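Local coordinates for filamentous hemagglutinin (Bordetella pertussis, PDB 1RWR), which is a secreted adhesin whose secretion domain, a right-handed parallel beta-helix, probably directs its export by the two-partner secretion pathway, at residues D218-L232 with R242-S256. Numbering follows the deposited sequence.
Sequences DGTAAGAMYGKHITL and RQLGSLSSPSAITVS
Asp218 and Arg242 both send CG away from the backbone N (chi1 -165° and -179°), which lays their side chains alongside each other, and a bend at chi3 of Arg242 turns the guanidinium edge to the carboxylate. The grip is side-on: Arg242 NE reaches Asp218 OD1 at 2.9 Å from above the carboxylate plane, while Arg242 NH2 meets Asp218 OD2 at 3.0 Å on its syn side but tilted out of that plane, with the two planes 33° apart. On the inward side, Gln243 folds back at chi2, so that its amide lies against the neighbouring turn. There Gln243 OE1 accepts from Gly245 N and packs 3.4 Å from Gly219 CA, and NE2, less certainly placed, probably donates to Gly223 O.

Parallel pairing resumes at Met225 with Leu247, after a loop two residues longer in 218-232. At the next corner Ser249 OG lies 2.9 Å from Gly227 O and 2.7 Å from Lys228 O, and accepts from Ser251 N in an ST turn. Inside, Leu232 CD1 touches Val255 CG2 at 4.1 Å, and Ile230 CD1 rests 3.4 Å from Ser248 O. Outside, the His229 ring edge meets Ala252 CB, its ND1 bonded to Asp183 of the preceding coil; water 2 binds Ile230 O and the hydroxyls of Thr231 and Thr254.

These are successive coils of a parallel beta-helix, bridged outside by the ion pair. Aliphatic side chains stack in the interior beside the buried Gln243 amide, whose bonds to Gly245 N and, probably, Gly223 O let a polar group sit in a largely aliphatic core.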
ATOM      1  N   ASP A 218       2.036 -10.915  -9.443  1.00 11.93           N
ATOM      2  CA  ASP A 218       2.359 -12.319  -9.322  1.00 12.71           C
ATOM      3  C   ASP A 218       2.348 -12.723  -7.870  1.00 13.18           C
ATOM      4  O   ASP A 218       3.218 -12.343  -7.127  1.00 13.37           O
ATOM      5  CB  ASP A 218       3.722 -12.564  -9.956  1.00 13.32           C
ATOM      6  CG  ASP A 218       4.005 -14.013 -10.201  1.00 15.93           C
ATOM      7  OD1 ASP A 218       3.157 -14.868  -9.922  1.00 17.71           O
ATOM      8  OD2 ASP A 218       5.123 -14.366 -10.657  1.00 18.94           O
ATOM      9  N   GLY A 219       1.297 -13.444  -7.479  1.00 14.32           N
ATOM     10  CA  GLY A 219       1.153 -13.968  -6.131  1.00 15.06           C
ATOM     11  C   GLY A 219       1.352 -15.475  -6.118  1.00 15.37           C
ATOM     12  O   GLY A 219       0.795 -16.176  -6.931  1.00 16.01           O
ATOM     13  N   THR A 220       2.154 -15.958  -5.196  1.00 15.83           N
ATOM     14  CA  THR A 220       2.334 -17.395  -4.956  1.00 16.43           C
ATOM     15  C   THR A 220       1.303 -17.908  -3.974  1.00 16.31           C
ATOM     16  O   THR A 220       0.528 -17.157  -3.436  1.00 16.37           O
ATOM     17  CB  THR A 220       3.732 -17.661  -4.370  1.00 15.85           C
ATOM     18  OG1 THR A 220       3.863 -17.027  -3.102  1.00 16.63           O
ATOM     19  CG2 THR A 220       4.848 -17.018  -5.187  1.00 17.00           C
ATOM     20  N   ALA A 221       1.355 -19.204  -3.685  1.00 16.37           N
ATOM     21  CA  ALA A 221       0.460 -19.778  -2.694  1.00 16.68           C
ATOM     22  C   ALA A 221       0.554 -19.059  -1.360  1.00 16.24           C
ATOM     23  O   ALA A 221      -0.432 -19.000  -0.653  1.00 17.19           O
ATOM     24  CB  ALA A 221       0.750 -21.270  -2.511  1.00 18.33           C
ATOM     25  N   ALA A 222       1.727 -18.509  -1.032  1.00 14.99           N
ATOM     26  CA  ALA A 222       1.926 -17.794   0.228  1.00 15.48           C
ATOM     27  C   ALA A 222       1.198 -16.432   0.262  1.00 15.04           C
ATOM     28  O   ALA A 222       0.988 -15.882   1.335  1.00 15.72           O
ATOM     29  CB  ALA A 222       3.390 -17.590   0.509  1.00 15.82           C
ATOM     30  N   GLY A 223       0.837 -15.917  -0.906  1.00 14.91           N
ATOM     31  CA  GLY A 223       0.239 -14.588  -1.033  1.00 13.97           C
ATOM     32  C   GLY A 223      -1.277 -14.587  -0.866  1.00 14.16           C
ATOM     33  O   GLY A 223      -1.964 -13.847  -1.568  1.00 14.03           O
ATOM     34  N   ALA A 224      -1.798 -15.376   0.066  1.00 13.10           N
ATOM     35  CA  ALA A 224      -3.236 -15.402   0.330  1.00 13.21           C
ATOM     36  C   ALA A 224      -3.701 -14.031   0.829  1.00 13.24           C
ATOM     37  O   ALA A 224      -2.954 -13.333   1.496  1.00 13.08           O
ATOM     38  CB  ALA A 224      -3.575 -16.459   1.357  1.00 14.85           C
ATOM     39  N   MET A 225      -4.925 -13.655   0.473  1.00 12.28           N
ATOM     40  CA  MET A 225      -5.487 -12.364   0.874  1.00 12.53           C
ATOM     41  C   MET A 225      -6.872 -12.517   1.471  1.00 12.09           C
ATOM     42  O   MET A 225      -7.683 -13.329   0.991  1.00 12.07           O
ATOM     43  CB  MET A 225      -5.550 -11.425  -0.312  1.00 12.92           C
ATOM     44  CG  MET A 225      -4.246 -11.231  -1.015  1.00 15.96           C
ATOM     45  SD  MET A 225      -4.420 -10.068  -2.429  1.00 19.91           S
ATOM     46  CE  MET A 225      -4.589 -10.977  -3.582  1.00 25.71           C
ATOM     47  N   TYR A 226      -7.131 -11.711   2.501  1.00 12.17           N
ATOM     48  CA  TYR A 226      -8.427 -11.651   3.169  1.00 12.03           C
ATOM     49  C   TYR A 226      -8.764 -10.176   3.385  1.00 12.24           C
ATOM     50  O   TYR A 226      -8.088  -9.477   4.129  1.00 12.12           O
ATOM     51  CB  TYR A 226      -8.358 -12.456   4.437  1.00 12.81           C
ATOM     52  CG  TYR A 226      -9.587 -12.424   5.329  1.00 14.29           C
ATOM     53  CD1 TYR A 226     -10.833 -12.769   4.826  1.00 16.72           C
ATOM     54  CD2 TYR A 226      -9.492 -12.098   6.674  1.00 17.78           C
ATOM     55  CE1 TYR A 226     -11.975 -12.744   5.632  1.00 20.24           C
ATOM     56  CE2 TYR A 226     -10.641 -12.066   7.491  1.00 19.69           C
ATOM     57  CZ  TYR A 226     -11.875 -12.403   6.937  1.00 20.45           C
ATOM     58  OH  TYR A 226     -13.041 -12.429   7.672  1.00 22.46           O
ATOM     59  N   GLY A 227      -9.794  -9.693   2.692  1.00 13.13           N
ATOM     60  CA  GLY A 227     -10.150  -8.291   2.726  1.00 13.22           C
ATOM     61  C   GLY A 227     -11.632  -8.086   2.505  1.00 13.47           C
ATOM     62  O   GLY A 227     -12.320  -8.955   1.956  1.00 13.74           O
ATOM     63  N   LYS A 228     -12.137  -6.954   2.989  1.00 14.07           N
ATOM     64  CA  LYS A 228     -13.567  -6.646   2.939  1.00 14.47           C
ATOM     65  C   LYS A 228     -14.061  -6.625   1.500  1.00 13.95           C
ATOM     66  O   LYS A 228     -15.068  -7.222   1.167  1.00 13.72           O
ATOM     67  CB  LYS A 228     -13.850  -5.312   3.683  1.00 14.88           C
ATOM     68  CG  LYS A 228     -15.301  -4.907   3.715  1.00 18.96           C
ATOM     69  CD  LYS A 228     -15.541  -3.806   4.719  1.00 23.00           C
ATOM     70  CE  LYS A 228     -14.943  -2.502   4.275  1.00 26.43           C
ATOM     71  NZ  LYS A 228     -15.056  -1.530   5.388  1.00 29.89           N
ATOM     72  N   HIS A 229     -13.339  -5.905   0.658  1.00 13.86           N
ATOM     73  CA  HIS A 229     -13.365  -6.027  -0.768  1.00 13.97           C
ATOM     74  C   HIS A 229     -11.917  -6.180  -1.184  1.00 13.82           C
ATOM     75  O   HIS A 229     -11.039  -5.512  -0.621  1.00 15.17           O
ATOM     76  CB  HIS A 229     -13.919  -4.771  -1.453  1.00 14.64           C
ATOM     77  CG  HIS A 229     -15.252  -4.337  -0.929  1.00 16.09           C
ATOM     78  ND1 HIS A 229     -15.373  -3.521   0.173  1.00 18.43           N
ATOM     79  CD2 HIS A 229     -16.518  -4.596  -1.347  1.00 18.41           C
ATOM     80  CE1 HIS A 229     -16.657  -3.304   0.422  1.00 19.65           C
ATOM     81  NE2 HIS A 229     -17.373  -3.962  -0.472  1.00 18.84           N
ATOM     82  N   ILE A 230     -11.677  -7.031  -2.160  1.00 12.99           N
ATOM     83  CA  ILE A 230     -10.348  -7.219  -2.767  1.00 12.76           C
ATOM     84  C   ILE A 230     -10.436  -6.832  -4.239  1.00 12.48           C
ATOM     85  O   ILE A 230     -11.336  -7.294  -4.975  1.00 12.34           O
ATOM     86  CB  ILE A 230      -9.894  -8.682  -2.649  1.00 12.55           C
ATOM     87  CG1 ILE A 230      -9.821  -9.129  -1.193  1.00 13.98           C
ATOM     88  CG2 ILE A 230      -8.517  -8.887  -3.308  1.00 12.59           C
ATOM     89  CD1 ILE A 230      -9.527 -10.596  -1.047  1.00 14.98           C
ATOM     90  N   THR A 231      -9.527  -5.969  -4.668  1.00 12.04           N
ATOM     91  CA  THR A 231      -9.457  -5.537  -6.036  1.00 12.67           C
ATOM     92  C   THR A 231      -8.022  -5.691  -6.536  1.00 12.66           C
ATOM     93  O   THR A 231      -7.100  -5.184  -5.906  1.00 12.07           O
ATOM     94  CB  THR A 231      -9.862  -4.091  -6.130  1.00 13.89           C
ATOM     95  OG1 THR A 231     -11.201  -3.943  -5.631  1.00 16.03           O
ATOM     96  CG2 THR A 231      -9.891  -3.619  -7.590  1.00 16.63           C
ATOM     97  N   LEU A 232      -7.859  -6.384  -7.660  1.00 13.33           N
ATOM     98  CA  LEU A 232      -6.588  -6.513  -8.361  1.00 14.32           C
ATOM     99  C   LEU A 232      -6.725  -5.950  -9.757  1.00 14.96           C
ATOM    100  O   LEU A 232      -7.617  -6.361 -10.514  1.00 16.05           O
ATOM    101  CB  LEU A 232      -6.103  -7.967  -8.397  1.00 15.06           C
ATOM    102  CG  LEU A 232      -6.145  -8.798  -7.086  1.00 16.53           C
ATOM    103  CD1 LEU A 232      -5.773 -10.252  -7.416  1.00 17.83           C
ATOM    104  CD2 LEU A 232      -5.239  -8.260  -6.042  1.00 16.10           C
ATOM    105  N   ARG A 242      -1.417 -13.027 -12.072  1.00 14.55           N
ATOM    106  CA  ARG A 242      -1.358 -14.381 -11.551  1.00 15.24           C
ATOM    107  C   ARG A 242      -1.429 -14.281 -10.044  1.00 15.59           C
ATOM    108  O   ARG A 242      -0.600 -13.641  -9.403  1.00 17.00           O
ATOM    109  CB  ARG A 242      -0.093 -15.099 -11.951  1.00 15.40           C
ATOM    110  CG  ARG A 242      -0.064 -16.549 -11.408  1.00 18.22           C
ATOM    111  CD  ARG A 242       0.978 -17.411 -12.042  1.00 21.61           C
ATOM    112  NE  ARG A 242       2.329 -16.888 -11.861  1.00 24.99           N
ATOM    113  CZ  ARG A 242       3.407 -17.434 -12.398  1.00 27.30           C
ATOM    114  NH1 ARG A 242       3.290 -18.513 -13.154  1.00 28.23           N
ATOM    115  NH2 ARG A 242       4.603 -16.894 -12.194  1.00 26.59           N
ATOM    116  N   GLN A 243      -2.400 -14.944  -9.469  1.00 16.32           N
ATOM    117  CA  GLN A 243      -2.569 -14.926  -8.028  1.00 16.19           C
ATOM    118  C   GLN A 243      -3.015 -16.300  -7.604  1.00 16.47           C
ATOM    119  O   GLN A 243      -4.218 -16.610  -7.650  1.00 17.27           O
ATOM    120  CB  GLN A 243      -3.588 -13.855  -7.617  1.00 16.70           C
ATOM    121  CG  GLN A 243      -3.983 -13.781  -6.090  1.00 16.88           C
ATOM    122  CD  GLN A 243      -2.840 -13.858  -5.028  1.00 20.36           C
ATOM    123  OE1 GLN A 243      -1.986 -14.733  -5.068  1.00 22.50           O
ATOM    124  NE2 GLN A 243      -2.888 -12.981  -4.035  1.00 20.30           N
ATOM    125  N   LEU A 244      -2.032 -17.118  -7.215  1.00 15.54           N
ATOM    126  CA  LEU A 244      -2.284 -18.481  -6.773  1.00 16.70           C
ATOM    127  C   LEU A 244      -2.624 -18.571  -5.290  1.00 15.25           C
ATOM    128  O   LEU A 244      -3.144 -19.609  -4.844  1.00 16.38           O
ATOM    129  CB  LEU A 244      -1.079 -19.353  -7.065  1.00 18.10           C
ATOM    130  CG  LEU A 244      -0.540 -19.336  -8.492  1.00 21.14           C
ATOM    131  CD1 LEU A 244       0.618 -20.301  -8.616  1.00 24.96           C
ATOM    132  CD2 LEU A 244      -1.639 -19.670  -9.452  1.00 22.48           C
ATOM    133  N   GLY A 245      -2.316 -17.520  -4.532  1.00 15.14           N
ATOM    134  CA  GLY A 245      -2.755 -17.368  -3.143  1.00 14.66           C
ATOM    135  C   GLY A 245      -4.276 -17.278  -3.038  1.00 13.62           C
ATOM    136  O   GLY A 245      -4.882 -16.581  -3.834  1.00 14.25           O
ATOM    137  N   SER A 246      -4.894 -17.994  -2.102  1.00 13.24           N
ATOM    138  CA  SER A 246      -6.347 -18.015  -1.958  1.00 13.79           C
ATOM    139  C   SER A 246      -6.846 -16.619  -1.654  1.00 12.71           C
ATOM    140  O   SER A 246      -6.204 -15.908  -0.908  1.00 12.44           O
ATOM    141  CB  SER A 246      -6.740 -18.922  -0.801  1.00 15.45           C
ATOM    142  OG  SER A 246      -6.444 -20.244  -1.193  1.00 22.31           O
ATOM    143  N   LEU A 247      -7.978 -16.243  -2.246  1.00 11.91           N
ATOM    144  CA  LEU A 247      -8.599 -14.958  -2.005  1.00 12.23           C
ATOM    145  C   LEU A 247      -9.882 -15.219  -1.247  1.00 12.15           C
ATOM    146  O   LEU A 247     -10.693 -16.067  -1.670  1.00 12.54           O
ATOM    147  CB  LEU A 247      -8.905 -14.293  -3.335  1.00 11.56           C
ATOM    148  CG  LEU A 247      -7.685 -14.053  -4.218  1.00 13.33           C
ATOM    149  CD1 LEU A 247      -8.133 -13.321  -5.477  1.00 15.69           C
ATOM    150  CD2 LEU A 247      -6.638 -13.199  -3.540  1.00 15.68           C
ATOM    151  N   SER A 248     -10.111 -14.437  -0.205  1.00 12.11           N
ATOM    152  CA  SER A 248     -11.308 -14.582   0.607  1.00 13.23           C
ATOM    153  C   SER A 248     -11.845 -13.225   0.941  1.00 12.79           C
ATOM    154  O   SER A 248     -11.101 -12.395   1.432  1.00 13.92           O
ATOM    155  CB  SER A 248     -10.947 -15.381   1.877  1.00 13.66           C
ATOM    156  OG  SER A 248     -12.110 -15.646   2.656  1.00 16.14           O
ATOM    157  N   SER A 249     -13.144 -12.988   0.736  1.00 12.42           N
ATOM    158  CA  SER A 249     -13.733 -11.674   1.017  1.00 12.47           C
ATOM    159  C   SER A 249     -15.214 -11.757   1.393  1.00 13.21           C
ATOM    160  O   SER A 249     -15.980 -12.484   0.737  1.00 13.10           O
ATOM    161  CB  SER A 249     -13.629 -10.780  -0.217  1.00 12.93           C
ATOM    162  OG  SER A 249     -14.370  -9.605   0.004  1.00 13.13           O
ATOM    163  N   PRO A 250     -15.649 -11.034   2.423  1.00 13.80           N
ATOM    164  CA  PRO A 250     -17.088 -10.999   2.697  1.00 14.94           C
ATOM    165  C   PRO A 250     -17.912 -10.403   1.576  1.00 15.17           C
ATOM    166  O   PRO A 250     -19.073 -10.768   1.452  1.00 16.38           O
ATOM    167  CB  PRO A 250     -17.196 -10.154   3.942  1.00 15.85           C
ATOM    168  CG  PRO A 250     -15.989  -9.424   4.012  1.00 17.29           C
ATOM    169  CD  PRO A 250     -14.888 -10.341   3.473  1.00 14.54           C
ATOM    170  N   SER A 251     -17.372  -9.461   0.807  1.00 15.33           N
ATOM    171  CA  SER A 251     -18.241  -8.617  -0.019  1.00 16.09           C
ATOM    172  C   SER A 251     -17.920  -8.498  -1.505  1.00 16.18           C
ATOM    173  O   SER A 251     -18.817  -8.250  -2.293  1.00 16.94           O
ATOM    174  CB  SER A 251     -18.296  -7.216   0.585  1.00 17.01           C
ATOM    175  OG  SER A 251     -18.869  -7.266   1.879  1.00 17.84           O
ATOM    176  N   ALA A 252     -16.662  -8.648  -1.910  1.00 15.44           N
ATOM    177  CA  ALA A 252     -16.343  -8.606  -3.341  1.00 14.73           C
ATOM    178  C   ALA A 252     -14.909  -8.978  -3.625  1.00 14.18           C
ATOM    179  O   ALA A 252     -14.008  -8.578  -2.903  1.00 13.03           O
ATOM    180  CB  ALA A 252     -16.585  -7.215  -3.951  1.00 15.15           C
ATOM    181  N   ILE A 253     -14.727  -9.650  -4.752  1.00 14.05           N
ATOM    182  CA  ILE A 253     -13.419  -9.816  -5.378  1.00 14.62           C
ATOM    183  C   ILE A 253     -13.562  -9.383  -6.820  1.00 13.81           C
ATOM    184  O   ILE A 253     -14.424  -9.900  -7.576  1.00 13.84           O
ATOM    185  CB  ILE A 253     -12.934 -11.282  -5.268  1.00 14.75           C
ATOM    186  CG1 ILE A 253     -12.645 -11.670  -3.819  1.00 15.01           C
ATOM    187  CG2 ILE A 253     -11.697 -11.540  -6.135  1.00 16.22           C
ATOM    188  CD1 ILE A 253     -12.470 -13.171  -3.599  1.00 15.25           C
ATOM    189  N   THR A 254     -12.738  -8.444  -7.206  1.00 13.55           N
ATOM    190  CA  THR A 254     -12.735  -7.917  -8.562  1.00 14.15           C
ATOM    191  C   THR A 254     -11.325  -7.963  -9.111  1.00 14.83           C
ATOM    192  O   THR A 254     -10.391  -7.448  -8.483  1.00 14.58           O
ATOM    193  CB  THR A 254     -13.228  -6.480  -8.555  1.00 15.50           C
ATOM    194  OG1 THR A 254     -14.485  -6.409  -7.859  1.00 17.22           O
ATOM    195  CG2 THR A 254     -13.476  -5.953  -9.966  1.00 18.31           C
ATOM    196  N   VAL A 255     -11.164  -8.570 -10.277  1.00 14.70           N
ATOM    197  CA  VAL A 255      -9.871  -8.552 -10.976  1.00 14.56           C
ATOM    198  C   VAL A 255     -10.060  -8.006 -12.385  1.00 16.12           C
ATOM    199  O   VAL A 255     -10.924  -8.505 -13.145  1.00 17.79           O
ATOM    200  CB  VAL A 255      -9.243  -9.971 -11.029  1.00 14.37           C
ATOM    201  CG1 VAL A 255      -7.864  -9.898 -11.617  1.00 13.94           C
ATOM    202  CG2 VAL A 255      -9.215 -10.619  -9.699  1.00 14.61           C
ATOM    203  N   SER A 256      -9.247  -7.030 -12.748  1.00 16.30           N
ATOM    204  CA  SER A 256      -9.250  -6.401 -14.072  1.00 16.73           C
ATOM    205  C   SER A 256      -7.829  -6.477 -14.626  1.00 17.22           C
ATOM    206  O   SER A 256      -6.862  -6.092 -13.959  1.00 17.53           O
ATOM    207  CB  SER A 256      -9.758  -4.959 -13.949  1.00 17.43           C
ATOM    208  OG  SER A 256      -9.601  -4.212 -15.164  1.00 21.40           O
TER
HETATM  209  O   HOH W   1      -3.049 -19.854  -0.637  1.00 16.81           O
HETATM  210  O   HOH W   2     -13.843  -5.669  -5.224  1.00 20.07           O